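Local coordinates for manganese-dependent ADP-ribose/CDP-alcohol diphosphatase (PDB 2NXF), which probably hydrolyses ADP-ribose, CDP-choline and related CDP-alcohols to nucleoside monophosphates at a dinuclear metal centre, at residues A12-A17 and R34-L39; E50-V55 and C86-H91; L147-L152 and S227-H232; A211-S216 and R253-V258. One frame throughout, in Å; residues are numbered along the deposited sequence. Where two conformers were deposited one is given.

Contact 1 of 4, residues A12-A17 and R34-L39. With ZN (zinc ion), chain B; PO4 (phosphate ion), chain F.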
loop_
_atom_site.group_PDB
_atom_site.type_symbol
_atom_site.label_atom_id
_atom_site.label_comp_id
_atom_site.label_asym_id
_atom_site.label_seq_id
_atom_site.Cartn_x
_atom_site.Cartn_y
_atom_site.Cartn_z
ATOM N N ALA A 12 4.925 -5.964 1.730
ATOM C CA ALA A 12 4.043 -5.045 2.468
ATOM C C ALA A 12 4.354 -5.058 3.957
ATOM O O ALA A 12 4.666 -6.111 4.522
ATOM C CB ALA A 12 2.581 -5.441 2.260
ATOM N N ASP A 13 4.248 -3.881 4.566
ATOM C CA ASP A 13 4.120 -3.761 6.044
ATOM C C ASP A 13 5.317 -4.384 6.759
ATOM O O ASP A 13 5.153 -5.204 7.683
ATOM C CB ASP A 13 2.778 -4.343 6.545
ATOM C CG ASP A 13 1.576 -3.534 6.037
ATOM O OD1 ASP A 13 1.123 -2.651 6.755
ATOM O OD2 ASP A 13 1.154 -3.732 4.884
ATOM N N VAL A 14 6.515 -3.996 6.321
ATOM C CA VAL A 14 7.758 -4.408 7.009
ATOM C C VAL A 14 7.687 -3.933 8.479
ATOM O O VAL A 14 7.883 -4.713 9.418
ATOM C CB VAL A 14 9.010 -3.852 6.286
ATOM C CG1 VAL A 14 10.297 -4.182 7.078
ATOM C CG2 VAL A 14 9.109 -4.394 4.847
ATOM N N GLN A 15 7.375 -2.647 8.663
ATOM C CA GLN A 15 7.134 -2.067 9.996
ATOM C C GLN A 15 8.277 -2.320 10.973
ATOM O O GLN A 15 8.056 -2.644 12.137
ATOM C CB GLN A 15 5.772 -2.511 10.578
ATOM C CG GLN A 15 4.739 -1.426 10.360
ATOM C CD GLN A 15 3.314 -1.882 10.536
ATOM O OE1 GLN A 15 2.638 -2.244 9.559
ATOM N NE2 GLN A 15 2.841 -1.857 11.771
ATOM N N TYR A 16 9.496 -2.169 10.464
ATOM C CA TYR A 16 10.706 -2.386 11.269
ATOM C C TYR A 16 10.766 -1.432 12.461
ATOM O O TYR A 16 10.367 -0.277 12.352
ATOM C CB TYR A 16 11.969 -2.197 10.402
ATOM C CG TYR A 16 13.212 -2.212 11.241
ATOM C CD1 TYR A 16 13.675 -3.408 11.801
ATOM C CD2 TYR A 16 13.897 -1.032 11.537
ATOM C CE1 TYR A 16 14.817 -3.431 12.596
ATOM C CE2 TYR A 16 15.025 -1.046 12.343
ATOM C CZ TYR A 16 15.478 -2.250 12.873
ATOM O OH TYR A 16 16.590 -2.292 13.686
ATOM N N ALA A 17 11.246 -1.939 13.589
ATOM C CA ALA A 17 11.662 -1.109 14.732
ATOM C C ALA A 17 12.640 -1.907 15.562
ATOM O O ALA A 17 12.527 -3.134 15.656
ATOM C CB ALA A 17 10.444 -0.684 15.572
ATOM N N ARG A 34 11.967 -6.555 15.099
ATOM C CA ARG A 34 13.361 -6.716 14.654
ATOM C C ARG A 34 13.486 -7.717 13.509
ATOM O O ARG A 34 14.272 -7.502 12.578
ATOM C CB ARG A 34 14.274 -7.102 15.810
ATOM C CG ARG A 34 14.476 -5.967 16.801
ATOM C CD ARG A 34 15.511 -6.373 17.843
ATOM N NE ARG A 34 15.704 -5.301 18.812
ATOM C CZ ARG A 34 15.405 -5.376 20.107
ATOM N NH1 ARG A 34 14.901 -6.493 20.628
ATOM N NH2 ARG A 34 15.622 -4.320 20.889
ATOM N N GLY A 35 12.712 -8.806 13.580
ATOM C CA GLY A 35 12.751 -9.870 12.566
ATOM C C GLY A 35 12.359 -9.397 11.178
ATOM O O GLY A 35 12.764 -9.991 10.173
ATOM N N SER A 36 11.586 -8.315 11.118
ATOM C CA SER A 36 11.146 -7.775 9.833
ATOM C C SER A 36 12.326 -7.428 8.934
ATOM O O SER A 36 12.249 -7.617 7.725
ATOM C CB SER A 36 10.254 -6.553 10.018
ATOM O OG SER A 36 10.978 -5.495 10.594
ATOM N N ALA A 37 13.416 -6.942 9.527
ATOM C CA ALA A 37 14.594 -6.582 8.727
ATOM C C ALA A 37 15.291 -7.823 8.154
ATOM O O ALA A 37 15.883 -7.753 7.070
ATOM C CB ALA A 37 15.559 -5.734 9.543
ATOM N N ASP A 38 15.223 -8.945 8.881
ATOM C CA ASP A 38 15.775 -10.230 8.415
ATOM C C ASP A 38 14.950 -10.767 7.244
ATOM O O ASP A 38 15.517 -11.267 6.258
ATOM C CB ASP A 38 15.794 -11.248 9.552
ATOM C CG ASP A 38 16.713 -10.837 10.698
ATOM O OD1 ASP A 38 17.728 -10.143 10.460
ATOM O OD2 ASP A 38 16.420 -11.222 11.846
ATOM N N LEU A 39 13.622 -10.664 7.340
ATOM C CA LEU A 39 12.766 -11.067 6.229
ATOM C C LEU A 39 13.010 -10.168 5.010
ATOM O O LEU A 39 13.106 -10.653 3.877
ATOM C CB LEU A 39 11.273 -11.058 6.625
ATOM C CG LEU A 39 10.895 -12.119 7.675
ATOM C CD1 LEU A 39 9.402 -12.062 7.959
ATOM C CD2 LEU A 39 11.261 -13.554 7.262
HETATM ZN ZN ZN B . 0.822 -2.186 8.746
HETATM P P PO4 F . -1.242 -1.129 11.132
HETATM O O1 PO4 F . -2.317 -2.194 11.134
HETATM O O2 PO4 F . -1.060 -0.600 12.541
HETATM O O3 PO4 F . 0.117 -1.693 10.761
HETATM O O4 PO4 F . -1.573 -0.033 10.165
HETATM O O HOH W 1 -1.242 -1.819 8.299
#
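Tyr16 lies against Ser36 and Ala37 in the first turn of helix 35-49, just after the opening metal-binding motif of metallophosphoesterases, Asp-x-His, here Asp13-Val14-Gln15, in the loop that follows strand 6-11. CG of Tyr16 stands anti to the backbone N (chi1 172°), which sends the ring away from the zinc and towards the helix. Its CB is 3.4 Å from Ser36 OG, which, in one of two modelled conformers, sits at the ring edge and is hydrogen-bonded to Tyr33 O. Further out, CD1 meets the methyl of Ala37, 3.7 Å from Ala37 CB; CE1 touches the same methyl and has Arg34 O 4.1 Å away at the edge. Small residues on the helix let the broad ring come close, while Ala75, Thr78 and Val79 of helix 72-84 also pack on it. An alanine here would lack the ring and would probably open a gap between the two helices, with the Ala37 methyl losing its partner. On the metal side Asp60 and His267 share the zinc with the loop, and Gln15 NE2 is held by Asp63. Val14 O approaches Ser36 CB at 3.1 Å, whereas Asp13 OD1 binds zinc at 2.1 Å and Gln15 OE1 at 2.0 Å.

Contact 2 of 4, residues E50-V55 and C86-H91. With EOH (ethanol), chain G.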
loop_
_atom_site.group_PDB
_atom_site.type_symbol
_atom_site.label_atom_id
_atom_site.label_comp_id
_atom_site.label_asym_id
_atom_site.label_seq_id
_atom_site.Cartn_x
_atom_site.Cartn_y
_atom_site.Cartn_z
ATOM N N GLU A 50 16.765 -13.230 -8.948
ATOM C CA GLU A 50 15.724 -13.184 -9.971
ATOM C C GLU A 50 15.988 -12.102 -11.031
ATOM O O GLU A 50 15.293 -12.059 -12.046
ATOM C CB GLU A 50 14.356 -12.934 -9.286
ATOM C CG GLU A 50 13.851 -14.216 -8.603
ATOM C CD GLU A 50 12.628 -14.025 -7.713
ATOM O OE1 GLU A 50 12.326 -12.898 -7.311
ATOM O OE2 GLU A 50 12.006 -15.051 -7.360
ATOM N N ARG A 51 16.962 -11.219 -10.765
ATOM C CA ARG A 51 17.228 -10.040 -11.635
ATOM C C ARG A 51 15.908 -9.195 -11.841
ATOM O O ARG A 51 15.551 -8.822 -12.967
ATOM C CB ARG A 51 17.935 -10.464 -12.959
ATOM C CG ARG A 51 19.227 -11.283 -12.723
ATOM C CD ARG A 51 20.052 -11.446 -13.999
ATOM N NE ARG A 51 21.326 -12.115 -13.729
ATOM C CZ ARG A 51 22.337 -12.170 -14.590
ATOM N NH1 ARG A 51 23.451 -12.804 -14.248
ATOM N NH2 ARG A 51 22.232 -11.604 -15.797
ATOM N N VAL A 52 15.198 -8.899 -10.743
ATOM C CA VAL A 52 13.932 -8.094 -10.844
ATOM C C VAL A 52 14.242 -6.691 -11.392
ATOM O O VAL A 52 15.333 -6.166 -11.157
ATOM C CB VAL A 52 13.107 -7.961 -9.521
ATOM C CG1 VAL A 52 12.802 -9.342 -8.918
ATOM C CG2 VAL A 52 13.822 -7.058 -8.507
ATOM N N GLN A 53 13.287 -6.091 -12.097
ATOM C CA GLN A 53 13.518 -4.795 -12.725
ATOM C C GLN A 53 13.170 -3.618 -11.817
ATOM O O GLN A 53 13.624 -2.497 -12.055
ATOM C CB GLN A 53 12.784 -4.716 -14.060
ATOM C CG GLN A 53 13.441 -5.572 -15.136
ATOM C CD GLN A 53 12.495 -5.957 -16.244
ATOM O OE1 GLN A 53 11.725 -6.908 -16.115
ATOM N NE2 GLN A 53 12.563 -5.233 -17.359
ATOM N N CYS A 54 12.368 -3.887 -10.786
ATOM C CA CYS A 54 12.082 -2.921 -9.713
ATOM C C CYS A 54 11.407 -3.643 -8.553
ATOM O O CYS A 54 11.151 -4.842 -8.628
ATOM C CB CYS A 54 11.221 -1.743 -10.200
ATOM S SG CYS A 54 9.472 -2.114 -10.489
ATOM N N VAL A 55 11.175 -2.911 -7.472
ATOM C CA VAL A 55 10.448 -3.428 -6.329
ATOM C C VAL A 55 9.368 -2.394 -6.023
ATOM O O VAL A 55 9.610 -1.196 -6.160
ATOM C CB VAL A 55 11.382 -3.619 -5.097
ATOM C CG1 VAL A 55 10.592 -4.021 -3.849
ATOM C CG2 VAL A 55 12.504 -4.669 -5.419
ATOM N N CYS A 86 19.525 -4.157 -3.297
ATOM C CA CYS A 86 18.874 -4.783 -4.453
ATOM C C CYS A 86 19.335 -4.185 -5.784
ATOM O O CYS A 86 19.188 -4.815 -6.838
ATOM C CB CYS A 86 17.352 -4.696 -4.342
ATOM S SG CYS A 86 16.479 -6.054 -5.170
ATOM N N SER A 87 19.872 -2.961 -5.735
ATOM C CA SER A 87 20.423 -2.277 -6.921
ATOM C C SER A 87 19.434 -1.976 -8.060
ATOM O O SER A 87 19.843 -1.840 -9.213
ATOM C CB SER A 87 21.642 -3.037 -7.473
ATOM O OG SER A 87 22.602 -3.282 -6.459
ATOM N N VAL A 88 18.138 -1.886 -7.744
ATOM C CA VAL A 88 17.150 -1.436 -8.732
ATOM C C VAL A 88 16.202 -0.431 -8.096
ATOM O O VAL A 88 16.191 -0.272 -6.876
ATOM C CB VAL A 88 16.315 -2.597 -9.367
ATOM C CG1 VAL A 88 17.183 -3.480 -10.278
ATOM C CG2 VAL A 88 15.582 -3.397 -8.309
ATOM N N ASP A 89 15.407 0.235 -8.926
ATOM C CA ASP A 89 14.432 1.208 -8.450
ATOM C C ASP A 89 13.470 0.550 -7.479
ATOM O O ASP A 89 12.950 -0.534 -7.762
ATOM C CB ASP A 89 13.599 1.767 -9.611
ATOM C CG ASP A 89 14.366 2.730 -10.500
ATOM O OD1 ASP A 89 15.485 3.172 -10.139
ATOM O OD2 ASP A 89 13.831 3.049 -11.590
ATOM N N VAL A 90 13.216 1.221 -6.355
ATOM C CA VAL A 90 12.182 0.790 -5.419
ATOM C C VAL A 90 11.110 1.876 -5.371
ATOM O O VAL A 90 11.413 3.075 -5.266
ATOM C CB VAL A 90 12.754 0.542 -3.995
ATOM C CG1 VAL A 90 11.656 0.076 -3.051
ATOM C CG2 VAL A 90 13.887 -0.508 -4.059
ATOM N N HIS A 91 9.860 1.451 -5.478
ATOM C CA HIS A 91 8.729 2.382 -5.442
ATOM C C HIS A 91 8.054 2.241 -4.092
ATOM O O HIS A 91 7.748 1.125 -3.654
ATOM C CB HIS A 91 7.771 2.100 -6.592
ATOM C CG HIS A 91 8.387 2.368 -7.924
ATOM N ND1 HIS A 91 8.425 3.632 -8.479
ATOM C CD2 HIS A 91 9.087 1.563 -8.759
ATOM C CE1 HIS A 91 9.086 3.582 -9.623
ATOM N NE2 HIS A 91 9.490 2.339 -9.818
HETATM C C1 EOH G . 18.139 -6.789 -9.240
HETATM C C2 EOH G . 18.213 -6.778 -10.768
HETATM O O EOH G . 19.427 -6.669 -8.655
HETATM O O HOH W 2 15.565 -0.156 -11.731
#
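Val55 and its neighbours Asp89 and His91 join two parallel strands through their backbones. Val55 N donates to Asp89 O (3.0 Å, 153°) in the carbonyl plane, and Val55 O receives His91 N at 2.7 Å in a straighter bond of 165°. The same oxygen is also approached by the alpha hydrogen of Val90, with Val90 CA 3.3 Å from Val55 O. Where the strands begin to part, a water takes over: it accepts from Asp89 N (2.8 Å) and donates to Gln53 O (3.1 Å). Other polar groups turn outwards for their partners. Gln53 OE1 accepts from Thr7 N on strand 6-11, and His91 ND1 pairs with Tyr134 OH while its ring stacks with Phe136 and has Cys54 SG at its edge. Cys86 O, just before the strand, takes a hydrogen bond from an ethanol probably brought in by the crystallisation liquor.

Beta-branched residues suit such extended chains and fill the space between the segments. Val88 crosses Val52 at about a right angle, with CG2 of each 4.1 Å apart. Its CG1 stands anti to the carbonyl carbon (chi1 -69°), which puts it 3.4 Å from Val52 O and CG2 near Cys54 CA. A glycine in place of Val88 would lack both branches and would probably leave a gap beside Val52 and Cys54, with the chain before the strand freer to move. Val55 meanwhile packs its CB on CG2 of Val90, and Trp47 of helix 35-49 lies against it. Two neighbouring parallel strands linked through helix 72-84 form a beta-alpha-beta crossover, here at the outer edge of one sheet of the calcineurin-like phosphoesterase fold.

Contact 3 of 4, residues L147-L152 and S227-H232. With ZN (zinc ion), chain C.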
loop_
_atom_site.group_PDB
_atom_site.type_symbol
_atom_site.label_atom_id
_atom_site.label_comp_id
_atom_site.label_asym_id
_atom_site.label_seq_id
_atom_site.Cartn_x
_atom_site.Cartn_y
_atom_site.Cartn_z
ATOM N N LEU A 147 -1.130 5.157 -5.557
ATOM C CA LEU A 147 -2.122 6.063 -4.978
ATOM C C LEU A 147 -1.770 6.446 -3.553
ATOM O O LEU A 147 -0.987 5.738 -2.878
ATOM C CB LEU A 147 -3.503 5.395 -4.980
ATOM C CG LEU A 147 -4.085 4.958 -6.334
ATOM C CD1 LEU A 147 -5.474 4.358 -6.122
ATOM C CD2 LEU A 147 -4.109 6.145 -7.303
ATOM N N ASP A 148 -2.367 7.566 -3.116
ATOM C CA ASP A 148 -2.172 8.156 -1.804
ATOM C C ASP A 148 -3.484 7.960 -1.003
ATOM O O ASP A 148 -4.416 8.775 -1.079
ATOM C CB ASP A 148 -1.873 9.661 -1.999
ATOM C CG ASP A 148 -1.568 10.401 -0.695
ATOM O OD1 ASP A 148 -1.659 9.822 0.418
ATOM O OD2 ASP A 148 -1.219 11.590 -0.820
ATOM N N ALA A 149 -3.534 6.872 -0.235
ATOM C CA ALA A 149 -4.757 6.517 0.479
ATOM C C ALA A 149 -4.984 7.367 1.745
ATOM O O ALA A 149 -6.016 7.194 2.417
ATOM C CB ALA A 149 -4.742 5.024 0.851
ATOM N N TYR A 150 -4.036 8.255 2.055
ATOM C CA TYR A 150 -4.158 9.215 3.174
ATOM C C TYR A 150 -4.264 10.667 2.702
ATOM O O TYR A 150 -4.060 11.602 3.465
ATOM C CB TYR A 150 -3.030 9.018 4.210
ATOM C CG TYR A 150 -3.171 7.657 4.842
ATOM C CD1 TYR A 150 -3.916 7.480 6.018
ATOM C CD2 TYR A 150 -2.655 6.514 4.201
ATOM C CE1 TYR A 150 -4.091 6.220 6.573
ATOM C CE2 TYR A 150 -2.829 5.250 4.744
ATOM C CZ TYR A 150 -3.562 5.105 5.918
ATOM O OH TYR A 150 -3.752 3.862 6.490
ATOM N N ASP A 151 -4.614 10.820 1.429
ATOM C CA ASP A 151 -4.909 12.118 0.833
ATOM C C ASP A 151 -5.992 12.805 1.680
ATOM O O ASP A 151 -5.831 13.946 2.132
ATOM C CB ASP A 151 -5.366 11.823 -0.604
ATOM C CG ASP A 151 -5.778 13.044 -1.381
ATOM O OD1 ASP A 151 -5.657 14.196 -0.913
ATOM O OD2 ASP A 151 -6.241 12.798 -2.518
ATOM N N LEU A 152 -7.096 12.096 1.900
ATOM C CA LEU A 152 -8.033 12.514 2.937
ATOM C C LEU A 152 -7.696 11.708 4.179
ATOM O O LEU A 152 -7.840 10.497 4.178
ATOM C CB LEU A 152 -9.478 12.257 2.490
ATOM C CG LEU A 152 -9.927 12.978 1.216
ATOM C CD1 LEU A 152 -11.395 12.658 0.990
ATOM C CD2 LEU A 152 -9.708 14.486 1.310
ATOM N N SER A 227 -1.864 0.742 -3.582
ATOM C CA SER A 227 -2.407 1.641 -2.555
ATOM C C SER A 227 -2.075 1.039 -1.193
ATOM O O SER A 227 -2.076 -0.178 -1.065
ATOM C CB SER A 227 -3.925 1.715 -2.742
ATOM O OG SER A 227 -4.587 2.292 -1.614
ATOM N N HIS A 228 -1.829 1.851 -0.156
ATOM C CA HIS A 228 -1.600 1.179 1.129
ATOM C C HIS A 228 -2.891 0.451 1.528
ATOM O O HIS A 228 -2.844 -0.679 2.044
ATOM C CB HIS A 228 -1.223 2.150 2.247
ATOM C CG HIS A 228 -0.881 1.456 3.517
ATOM N ND1 HIS A 228 0.162 0.553 3.605
ATOM C CD2 HIS A 228 -1.461 1.497 4.739
ATOM C CE1 HIS A 228 0.221 0.086 4.845
ATOM N NE2 HIS A 228 -0.753 0.641 5.550
ATOM N N LEU A 229 -4.025 1.100 1.284
ATOM C CA LEU A 229 -5.321 0.577 1.715
ATOM C C LEU A 229 -6.059 -0.188 0.628
ATOM O O LEU A 229 -6.146 0.270 -0.529
ATOM C CB LEU A 229 -6.250 1.729 2.166
ATOM C CG LEU A 229 -5.775 2.542 3.379
ATOM C CD1 LEU A 229 -6.796 3.665 3.697
ATOM C CD2 LEU A 229 -5.541 1.661 4.569
ATOM N N PRO A 230 -6.632 -1.342 0.998
ATOM C CA PRO A 230 -7.518 -2.078 0.082
ATOM C C PRO A 230 -8.851 -1.347 -0.108
ATOM O O PRO A 230 -9.246 -0.520 0.735
ATOM C CB PRO A 230 -7.743 -3.414 0.805
ATOM C CG PRO A 230 -7.556 -3.105 2.256
ATOM C CD PRO A 230 -6.454 -2.051 2.279
ATOM N N VAL A 231 -9.527 -1.659 -1.212
ATOM C CA VAL A 231 -10.826 -1.036 -1.500
ATOM C C VAL A 231 -11.957 -2.036 -1.751
ATOM O O VAL A 231 -13.125 -1.653 -1.758
ATOM C CB VAL A 231 -10.751 -0.021 -2.673
ATOM C CG1 VAL A 231 -9.772 1.147 -2.353
ATOM C CG2 VAL A 231 -10.367 -0.743 -4.000
ATOM N N HIS A 232 -11.640 -3.320 -1.935
ATOM C CA HIS A 232 -12.722 -4.290 -2.194
ATOM C C HIS A 232 -13.011 -5.103 -0.930
ATOM O O HIS A 232 -12.117 -5.748 -0.397
ATOM C CB HIS A 232 -12.375 -5.218 -3.363
ATOM C CG HIS A 232 -13.581 -5.850 -3.986
ATOM N ND1 HIS A 232 -14.503 -6.574 -3.256
ATOM C CD2 HIS A 232 -14.025 -5.851 -5.265
ATOM C CE1 HIS A 232 -15.464 -6.992 -4.064
ATOM N NE2 HIS A 232 -15.199 -6.567 -5.288
HETATM ZN ZN ZN C . -1.177 0.239 7.681
HETATM O O HOH W 3 -1.371 4.828 -0.264
HETATM O O HOH W 1 -1.242 -1.819 8.299
#
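Ser227, His228 and Leu229 run past Ala149 and Tyr150, joining two loops that leave the neighbouring parallel strands 142-146 and 222-227. At Ser227 the CB faces CB of Leu147, and OG lies 3.7 Å from Ala149 CB. This hydroxyl bends back on its own segment, donating to a lone pair of Leu229 O in the carbonyl plane (2.8 Å), so a small polar residue suits this place: it ties its own backbone together beside the Ala149 methyl.

His228 gives its backbone N to a water (3.0 Å), which also accepts from Ala149 N and lies within bonding distance of Leu147 O, bridging the loops. With CG anti to the backbone N (chi1 -175°), the ring reaches the zinc, and NE2 of His228 binds it at 2.2 Å. Tyr150 OH stands 3.7 Å from CD2 at the edge of that ring.

Leu229 supplies the apolar packing: its CG packs on the methyl of Ala149, 3.7 Å from Ala149 CB, and its CD2 comes to 3.4 Å from Tyr150 OH. That hydroxyl is itself hydrogen-bonded to Phe197 O. An Asx turn steadies the facing loop, with Asp148 OD1 receiving Tyr150 N.

Asp60, Asn96 and His265 share the zinc with His228. The hydrogen bond from His228 ND1 to Leu58 O fixes the rotation of the imidazole and implies that ND1 carries a proton, keeping the NE2 lone pair for the metal.

Contact 4 of 4, residues A211-S216 and R253-V258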
loop_
_atom_site.group_PDB
_atom_site.type_symbol
_atom_site.label_atom_id
_atom_site.label_comp_id
_atom_site.label_asym_id
_atom_site.label_seq_id
_atom_site.Cartn_x
_atom_site.Cartn_y
_atom_site.Cartn_z
ATOM N N ALA A 211 -8.848 9.513 -15.276
ATOM C CA ALA A 211 -8.251 10.001 -16.535
ATOM C C ALA A 211 -7.132 9.088 -17.015
ATOM O O ALA A 211 -7.070 8.748 -18.203
ATOM C CB ALA A 211 -7.725 11.430 -16.355
ATOM N N VAL A 212 -6.249 8.703 -16.093
ATOM C CA VAL A 212 -5.153 7.757 -16.401
ATOM C C VAL A 212 -5.749 6.483 -17.010
ATOM O O VAL A 212 -5.300 5.997 -18.057
ATOM C CB VAL A 212 -4.301 7.453 -15.142
ATOM C CG1 VAL A 212 -3.275 6.347 -15.419
ATOM C CG2 VAL A 212 -3.564 8.733 -14.708
ATOM N N LEU A 213 -6.802 5.966 -16.376
ATOM C CA LEU A 213 -7.411 4.721 -16.859
ATOM C C LEU A 213 -8.110 4.831 -18.208
ATOM O O LEU A 213 -8.079 3.891 -19.004
ATOM C CB LEU A 213 -8.358 4.153 -15.793
ATOM C CG LEU A 213 -7.658 3.762 -14.476
ATOM C CD1 LEU A 213 -8.688 3.242 -13.471
ATOM C CD2 LEU A 213 -6.495 2.740 -14.649
ATOM N N THR A 214 -8.740 5.977 -18.482
ATOM C CA THR A 214 -9.346 6.244 -19.782
ATOM C C THR A 214 -8.272 6.185 -20.878
ATOM O O THR A 214 -8.452 5.542 -21.911
ATOM C CB THR A 214 -10.055 7.610 -19.786
ATOM O OG1 THR A 214 -11.185 7.570 -18.895
ATOM C CG2 THR A 214 -10.513 8.005 -21.200
ATOM N N LEU A 215 -7.138 6.824 -20.621
ATOM C CA LEU A 215 -6.070 6.832 -21.601
ATOM C C LEU A 215 -5.498 5.422 -21.766
ATOM O O LEU A 215 -5.288 4.978 -22.894
ATOM C CB LEU A 215 -5.006 7.860 -21.240
ATOM C CG LEU A 215 -5.472 9.341 -21.270
ATOM C CD1 LEU A 215 -4.206 10.162 -21.331
ATOM C CD2 LEU A 215 -6.367 9.699 -22.450
ATOM N N SER A 216 -5.313 4.710 -20.653
ATOM C CA SER A 216 -4.870 3.307 -20.712
ATOM C C SER A 216 -5.818 2.406 -21.497
ATOM O O SER A 216 -5.362 1.567 -22.282
ATOM C CB SER A 216 -4.646 2.777 -19.310
ATOM O OG SER A 216 -3.457 3.354 -18.789
ATOM N N ARG A 253 -14.287 -0.144 -12.032
ATOM C CA ARG A 253 -15.276 -0.925 -12.793
ATOM C C ARG A 253 -15.625 -0.309 -14.155
ATOM O O ARG A 253 -16.184 -0.989 -15.024
ATOM C CB ARG A 253 -16.537 -1.143 -11.959
ATOM C CG ARG A 253 -16.277 -2.070 -10.771
ATOM C CD ARG A 253 -17.443 -2.103 -9.799
ATOM N NE ARG A 253 -17.227 -3.117 -8.764
ATOM C CZ ARG A 253 -17.774 -3.081 -7.550
ATOM N NH1 ARG A 253 -18.556 -2.066 -7.201
ATOM N NH2 ARG A 253 -17.535 -4.060 -6.686
ATOM N N SER A 254 -15.287 0.971 -14.321
ATOM C CA SER A 254 -15.493 1.719 -15.562
ATOM C C SER A 254 -14.423 1.467 -16.622
ATOM O O SER A 254 -14.555 1.939 -17.756
ATOM C CB SER A 254 -15.498 3.220 -15.240
ATOM O OG SER A 254 -16.681 3.544 -14.522
ATOM N N HIS A 255 -13.358 0.750 -16.258
ATOM C CA HIS A 255 -12.185 0.657 -17.124
ATOM C C HIS A 255 -11.647 -0.755 -17.293
ATOM O O HIS A 255 -11.151 -1.359 -16.328
ATOM C CB HIS A 255 -11.076 1.562 -16.581
ATOM C CG HIS A 255 -11.458 3.007 -16.552
ATOM N ND1 HIS A 255 -11.503 3.782 -17.688
ATOM C CD2 HIS A 255 -11.821 3.815 -15.526
ATOM C CE1 HIS A 255 -11.887 5.008 -17.367
ATOM N NE2 HIS A 255 -12.071 5.055 -16.059
ATOM N N GLN A 256 -11.694 -1.241 -18.540
ATOM C CA GLN A 256 -11.169 -2.569 -18.853
ATOM C C GLN A 256 -9.649 -2.693 -18.724
ATOM O O GLN A 256 -9.119 -3.813 -18.625
ATOM C CB GLN A 256 -11.659 -3.062 -20.223
ATOM C CG GLN A 256 -13.118 -3.513 -20.191
ATOM C CD GLN A 256 -13.381 -4.775 -21.007
ATOM O OE1 GLN A 256 -14.077 -4.731 -22.022
ATOM N NE2 GLN A 256 -12.827 -5.909 -20.561
ATOM N N SER A 257 -8.947 -1.560 -18.692
ATOM C CA SER A 257 -7.485 -1.575 -18.570
ATOM C C SER A 257 -6.980 -2.015 -17.197
ATOM O O SER A 257 -5.814 -2.365 -17.054
ATOM C CB SER A 257 -6.884 -0.206 -18.904
ATOM O OG SER A 257 -7.425 0.782 -18.059
ATOM N N VAL A 258 -7.841 -1.989 -16.179
ATOM C CA VAL A 258 -7.416 -2.370 -14.836
ATOM C C VAL A 258 -7.096 -3.875 -14.797
ATOM O O VAL A 258 -7.948 -4.713 -15.116
ATOM C CB VAL A 258 -8.500 -2.052 -13.801
ATOM C CG1 VAL A 258 -8.060 -2.513 -12.402
ATOM C CG2 VAL A 258 -8.862 -0.540 -13.833
#
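Leu213 of helix 203-219 lays its CB over one face of the His255 imidazole, 3.5 Å from the ring centroid and 16° off the normal, a CH-pi contact. The leucine then carries on past the ring, its CD1 reaching CG2 of Val258 at 3.8 Å, so one long aliphatic chain fills both the aromatic and the apolar part of the interface.

His255 is gripped at both nitrogens by acids of the same helix: NE2 bonds to Asp210 and ND1 to Asp217. This pairing fixes the plane of the ring beneath Leu213 and would probably favour the doubly protonated, charged form. At the ring edge, CE1 of His255 lies 3.1 Å from Thr214 OG1, whose own hydrogen bond goes to Asp210 O.

Ser257 suits its tight place because it is small and polar. Its rotation (chi1 58°) turns OG to the helix, 3.6 Å from Ser216 CB, where it is hydrogen-bonded to Asp217, the acid that also holds His255. A type I turn from His255 to Val258 brings these residues to the helix together. Here a helix leading into strand 222-227 packs on the turn between helix 245-253 and strand 258-263, part of an outer helical layer of the four-layer alpha/beta/beta/alpha sandwich of metallophosphoesterases.

Contacts 1, 3 and 4 are buried; contact 1 sets a loop on a helix and contact 3 joins two loops. These two meet at the dinuclear site, where Asp13 packs against His228 and one water binds both zincs: one side of each binds metal, while the segments themselves meet by packing and, in contact 3, through a water. Contact 2, partly buried at a sheet edge, has direct backbone bonds between strands, whereas contact 4 relies on side chains held by acids of a helix. Helix 35-49 of contact 1 leads to strand 54-57 of contact 2. Contacts 3 and 4 alternate along the chain and touch where His232 meets Arg253; strand 222-227 runs between them, from the helix of contact 4 to Ser227.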